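Local coordinates for protein transcriptional regulators (LACI-FAMILY TRANSCRIPTIONAL REGULATORY PROTEIN) (Corynebacterium glutamicum, PDB 3GYB) that probably binds DNA as a LacI-family transcription regulator, with a periplasmic-binding-protein-like domain that holds a magnesium ion in this crystal, at residues I186-A191 and L206-Y211; Y211-L216 and S262-G267. One frame throughout, in Å; residues are numbered along the deposited sequence.

Contact 1: I186-A191 and L206-Y211; sequences ITAIGA and LSIIGY
I208 sends its two branches from strand 207-211 up against the helix that covers it, CG2 meeting A188 and CD1 meeting A191. This is the helix-on-strand layer of a right-handed beta-alpha-beta crossover, strand 179-182, helix 185-198, strand 207-211, in the periplasmic-binding-protein-like domain. The short axes run nearly antiparallel, at 159°, and come within 7.7 Å, a close approach permitted by small residues: both helix residues in the contact are alanines, and the strand offers G210 beside I208. CB of A188 rests over the bare backbone of G210, 4.3 Å from its CA, and lies 4.2 Å from I208 CG2. I208 can serve both alanines because its CG1 stands anti to the carbonyl carbon (chi1 -67°) and chi2 of 174° stretches the chain on toward the next helical turn. The side chains that meet are all apolar, and the contact is buried. T268 and strand 179-182 hydrogen-bond to the backbone of 207-211 on its two edges, while A191 also packs on T167 of helix 160-173. At the far reach of the I208 side chain, CD1 sits 3.9 Å from A191 CB and equally close to the carbonyl carbon of A191.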
loop_
_atom_site.group_PDB
_atom_site.type_symbol
_atom_site.label_atom_id
_atom_site.label_comp_id
_atom_site.label_asym_id
_atom_site.label_seq_id
_atom_site.Cartn_x
_atom_site.Cartn_y
_atom_site.Cartn_z
ATOM N N ILE A 186 1.426 1.567 9.213
ATOM C CA ILE A 186 1.056 2.772 8.483
ATOM C C ILE A 186 1.102 3.981 9.417
ATOM O O ILE A 186 1.529 5.063 9.025
ATOM C CB ILE A 186 -0.337 2.617 7.811
ATOM C CG1 ILE A 186 -0.554 3.747 6.804
ATOM C CG2 ILE A 186 -1.438 2.602 8.849
ATOM C CD1 ILE A 186 0.475 3.767 5.681
ATOM N N THR A 187 0.691 3.788 10.663
ATOM C CA THR A 187 0.745 4.879 11.625
ATOM C C THR A 187 2.216 5.206 11.912
ATOM O O THR A 187 2.589 6.374 12.053
ATOM C CB THR A 187 0.011 4.487 12.926
ATOM O OG1 THR A 187 -1.389 4.356 12.641
ATOM C CG2 THR A 187 0.203 5.556 14.012
ATOM N N ALA A 188 3.049 4.170 11.973
ATOM C CA ALA A 188 4.478 4.342 12.244
ATOM C C ALA A 188 5.173 5.138 11.143
ATOM O O ALA A 188 6.155 5.837 11.406
ATOM C CB ALA A 188 5.158 2.973 12.417
ATOM N N ILE A 189 4.679 5.019 9.912
ATOM C CA ILE A 189 5.254 5.768 8.798
ATOM C C ILE A 189 5.071 7.249 9.114
ATOM O O ILE A 189 5.952 8.065 8.849
ATOM C CB ILE A 189 4.553 5.438 7.458
ATOM C CG1 ILE A 189 4.704 3.950 7.139
ATOM C CG2 ILE A 189 5.147 6.280 6.336
ATOM C CD1 ILE A 189 6.129 3.467 7.150
ATOM N N GLY A 190 3.915 7.585 9.686
ATOM C CA GLY A 190 3.653 8.962 10.065
ATOM C C GLY A 190 4.584 9.385 11.187
ATOM O O GLY A 190 5.118 10.501 11.192
ATOM N N ALA A 191 4.789 8.489 12.147
ATOM C CA ALA A 191 5.673 8.778 13.269
ATOM C C ALA A 191 7.098 9.020 12.780
ATOM O O ALA A 191 7.791 9.906 13.281
ATOM C CB ALA A 191 5.650 7.623 14.268
ATOM N N LEU A 206 15.322 8.697 18.792
ATOM C CA LEU A 206 14.001 8.146 19.081
ATOM C C LEU A 206 13.824 6.751 18.494
ATOM O O LEU A 206 14.155 6.526 17.333
ATOM C CB LEU A 206 12.939 9.081 18.493
ATOM C CG LEU A 206 11.462 8.684 18.589
ATOM C CD1 LEU A 206 10.986 8.841 20.024
ATOM C CD2 LEU A 206 10.637 9.566 17.671
ATOM N N SER A 207 13.311 5.819 19.298
ATOM C CA SER A 207 13.059 4.459 18.824
ATOM C C SER A 207 11.592 4.338 18.430
ATOM O O SER A 207 10.721 4.897 19.099
ATOM C CB SER A 207 13.364 3.423 19.913
ATOM O OG SER A 207 14.759 3.180 20.020
ATOM N N ILE A 208 11.324 3.625 17.340
ATOM C CA ILE A 208 9.955 3.423 16.878
ATOM C C ILE A 208 9.739 1.976 16.453
ATOM O O ILE A 208 10.517 1.423 15.679
ATOM C CB ILE A 208 9.613 4.331 15.665
ATOM C CG1 ILE A 208 9.600 5.802 16.097
ATOM C CG2 ILE A 208 8.250 3.942 15.093
ATOM C CD1 ILE A 208 9.413 6.784 14.945
ATOM N N ILE A 209 8.688 1.354 16.974
ATOM C CA ILE A 209 8.387 -0.013 16.585
ATOM C C ILE A 209 6.938 -0.054 16.114
ATOM O O ILE A 209 6.050 0.526 16.748
ATOM C CB ILE A 209 8.631 -1.018 17.748
ATOM C CG1 ILE A 209 8.234 -2.429 17.297
ATOM C CG2 ILE A 209 7.870 -0.578 18.997
ATOM C CD1 ILE A 209 8.724 -3.543 18.214
ATOM N N GLY A 210 6.713 -0.715 14.982
ATOM C CA GLY A 210 5.375 -0.810 14.424
ATOM C C GLY A 210 4.728 -2.161 14.642
ATOM O O GLY A 210 5.130 -2.916 15.529
ATOM N N TYR A 211 3.732 -2.478 13.822
ATOM C CA TYR A 211 3.004 -3.737 13.935
ATOM C C TYR A 211 2.359 -4.030 12.585
ATOM O O TYR A 211 1.692 -3.164 12.021
ATOM C CB TYR A 211 1.918 -3.599 15.018
ATOM C CG TYR A 211 1.441 -4.895 15.658
ATOM C CD1 TYR A 211 1.530 -5.078 17.040
ATOM C CD2 TYR A 211 0.868 -5.911 14.897
ATOM C CE1 TYR A 211 1.055 -6.239 17.647
ATOM C CE2 TYR A 211 0.389 -7.083 15.500
ATOM C CZ TYR A 211 0.488 -7.233 16.873
ATOM O OH TYR A 211 0.012 -8.384 17.472
#

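Contact 2: Y211-L216 and S262-G267. With MG (magnesium ion), chain C.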
loop_
_atom_site.group_PDB
_atom_site.type_symbol
_atom_site.label_atom_id
_atom_site.label_comp_id
_atom_site.label_asym_id
_atom_site.label_seq_id
_atom_site.Cartn_x
_atom_site.Cartn_y
_atom_site.Cartn_z
ATOM N N TYR A 211 3.732 -2.478 13.822
ATOM C CA TYR A 211 3.004 -3.737 13.935
ATOM C C TYR A 211 2.359 -4.030 12.585
ATOM O O TYR A 211 1.692 -3.164 12.021
ATOM C CB TYR A 211 1.918 -3.599 15.018
ATOM C CG TYR A 211 1.441 -4.895 15.658
ATOM C CD1 TYR A 211 1.530 -5.078 17.040
ATOM C CD2 TYR A 211 0.868 -5.911 14.897
ATOM C CE1 TYR A 211 1.055 -6.239 17.647
ATOM C CE2 TYR A 211 0.389 -7.083 15.500
ATOM C CZ TYR A 211 0.488 -7.233 16.873
ATOM O OH TYR A 211 0.012 -8.384 17.472
ATOM N N ASP A 212 2.594 -5.241 12.075
ATOM C CA ASP A 212 2.060 -5.749 10.803
ATOM C C ASP A 212 3.113 -6.287 9.843
ATOM O O ASP A 212 2.817 -7.154 9.045
ATOM C CB ASP A 212 1.259 -4.697 10.018
ATOM C CG ASP A 212 -0.090 -4.387 10.640
ATOM O OD1 ASP A 212 -0.520 -5.124 11.552
ATOM O OD2 ASP A 212 -0.717 -3.400 10.200
ATOM N N ASN A 213 4.340 -5.785 9.916
ATOM C CA ASN A 213 5.380 -6.197 8.970
ATOM C C ASN A 213 4.858 -6.062 7.539
ATOM O O ASN A 213 4.910 -7.005 6.732
ATOM C CB ASN A 213 5.857 -7.632 9.192
ATOM C CG ASN A 213 7.075 -7.955 8.334
ATOM O OD1 ASN A 213 7.975 -7.126 8.207
ATOM N ND2 ASN A 213 7.109 -9.146 7.741
ATOM N N THR A 214 4.345 -4.874 7.246
ATOM C CA THR A 214 3.826 -4.535 5.926
ATOM C C THR A 214 4.995 -4.528 4.948
ATOM O O THR A 214 6.156 -4.486 5.358
ATOM C CB THR A 214 3.253 -3.111 5.906
ATOM O OG1 THR A 214 4.254 -2.203 6.388
ATOM C CG2 THR A 214 2.005 -3.003 6.759
ATOM N N PRO A 215 4.705 -4.572 3.640
ATOM C CA PRO A 215 5.784 -4.554 2.647
ATOM C C PRO A 215 6.604 -3.266 2.812
ATOM O O PRO A 215 7.813 -3.256 2.594
ATOM C CB PRO A 215 5.027 -4.593 1.324
ATOM C CG PRO A 215 3.830 -5.429 1.659
ATOM C CD PRO A 215 3.408 -4.861 3.002
ATOM N N LEU A 216 5.934 -2.188 3.211
ATOM C CA LEU A 216 6.595 -0.901 3.422
ATOM C C LEU A 216 7.674 -1.011 4.496
ATOM O O LEU A 216 8.774 -0.469 4.355
ATOM C CB LEU A 216 5.573 0.162 3.850
ATOM C CG LEU A 216 4.493 0.590 2.853
ATOM C CD1 LEU A 216 3.459 1.457 3.563
ATOM C CD2 LEU A 216 5.127 1.353 1.701
ATOM N N SER A 262 5.435 -12.205 16.241
ATOM C CA SER A 262 6.851 -12.254 16.569
ATOM C C SER A 262 7.539 -10.946 16.215
ATOM O O SER A 262 7.079 -10.206 15.350
ATOM C CB SER A 262 7.527 -13.416 15.834
ATOM O OG SER A 262 7.300 -13.338 14.436
ATOM N N LEU A 263 8.637 -10.667 16.904
ATOM C CA LEU A 263 9.398 -9.448 16.676
ATOM C C LEU A 263 10.343 -9.570 15.488
ATOM O O LEU A 263 11.032 -10.578 15.331
ATOM C CB LEU A 263 10.215 -9.112 17.929
ATOM C CG LEU A 263 11.272 -8.011 17.794
ATOM C CD1 LEU A 263 10.593 -6.662 17.606
ATOM C CD2 LEU A 263 12.143 -7.994 19.038
ATOM N N ILE A 264 10.362 -8.538 14.647
ATOM C CA ILE A 264 11.266 -8.503 13.508
ATOM C C ILE A 264 12.078 -7.241 13.728
ATOM O O ILE A 264 11.559 -6.128 13.617
ATOM C CB ILE A 264 10.529 -8.394 12.160
ATOM C CG1 ILE A 264 9.685 -9.649 11.918
ATOM C CG2 ILE A 264 11.542 -8.234 11.032
ATOM C CD1 ILE A 264 8.929 -9.631 10.600
ATOM N N GLU A 265 13.346 -7.418 14.069
ATOM C CA GLU A 265 14.213 -6.286 14.324
ATOM C C GLU A 265 14.850 -5.751 13.056
ATOM O O GLU A 265 15.494 -6.489 12.299
ATOM C CB GLU A 265 15.310 -6.666 15.320
ATOM C CG GLU A 265 14.800 -6.984 16.711
ATOM C CD GLU A 265 15.927 -7.194 17.700
ATOM O OE1 GLU A 265 16.673 -6.226 17.974
ATOM O OE2 GLU A 265 16.072 -8.328 18.203
ATOM N N ARG A 266 14.648 -4.461 12.818
ATOM C CA ARG A 266 15.239 -3.812 11.668
ATOM C C ARG A 266 16.051 -2.621 12.159
ATOM O O ARG A 266 16.837 -2.770 13.097
ATOM C CB ARG A 266 14.172 -3.409 10.645
ATOM C CG ARG A 266 13.520 -4.631 9.986
ATOM C CD ARG A 266 12.904 -4.325 8.625
ATOM N NE ARG A 266 12.347 -5.540 8.027
ATOM C CZ ARG A 266 11.095 -5.962 8.199
ATOM N NH1 ARG A 266 10.244 -5.260 8.943
ATOM N NH2 ARG A 266 10.701 -7.104 7.652
ATOM N N GLY A 267 15.856 -1.438 11.591
ATOM C CA GLY A 267 16.700 -0.334 12.027
ATOM C C GLY A 267 16.122 0.837 12.788
ATOM O O GLY A 267 16.818 1.831 12.988
HETATM MG MG MG C . 1.660 -8.821 8.306
HETATM O O HOH W 1 2.572 -8.328 6.327
HETATM O O HOH W 2 3.338 -10.159 8.658
HETATM O O HOH W 3 -0.154 -7.570 8.099
#
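N213 OD1 takes two hydrogen bonds from the end of the R266 guanidinium, 2.8 Å from NH2 and 3.0 Å from NH1, a forked end-on grip on one oxygen. It pins the loop after strand 207-211, in the periplasmic-binding-protein-like fold, to the chain leaving strand 258-264. Amide and guanidinium planes lie only 12° apart, and both donors are tilted slightly from the carbonyl plane. The NH1 donor stands closer to the line of the C=O bond, at 160°, than NH2 does. I264 braces both partners: its CD1 presses on the N213 amide, 3.4 Å from CG, while its CG2 lies over the centre of one guanidinium face. Having CG anti to the backbone N (chi1 -171°) carries the N213 amide across to meet them.

In the next shell, R266 NH1 also donates to L224 O, and T226 OG1 bonds to N213 N, so each partner has a further bond to the segment around strand 226-228 of the same chain. Downstream, T214 is the N-cap of helix 215-218, with OG1 accepting from A217 N. The backbone just before N213 serves the metal: D212 binds magnesium through its carbonyl O, at 2.2 Å, rather than through its carboxylate. D229, S231 and three waters complete six ligands, and one of those waters lies 2.7 Å from N213 O, within hydrogen-bonding distance.

How the contacts relate
Going from the N terminus, the chain runs through helix 185-198, turns back, and enters strand 207-211, where contact 1 closes a short local loop within one crossover. Y211 ends that contact's strand segment and begins the loop segment that opens contact 2. From there the path is longer, through helix 215-218, strand 226-228 and helix 231-246, before strand 258-264 and the residues after it close the loop. The two loops follow in series, neither nested nor crossed. Contact 1 fastens a helix onto the sheet; contact 2 joins the loop at a strand's end to strand 258-264, two places along the sheet with 226-228 between. They meet directly where I209 CD1 packs 3.7 Å from L263 CD1.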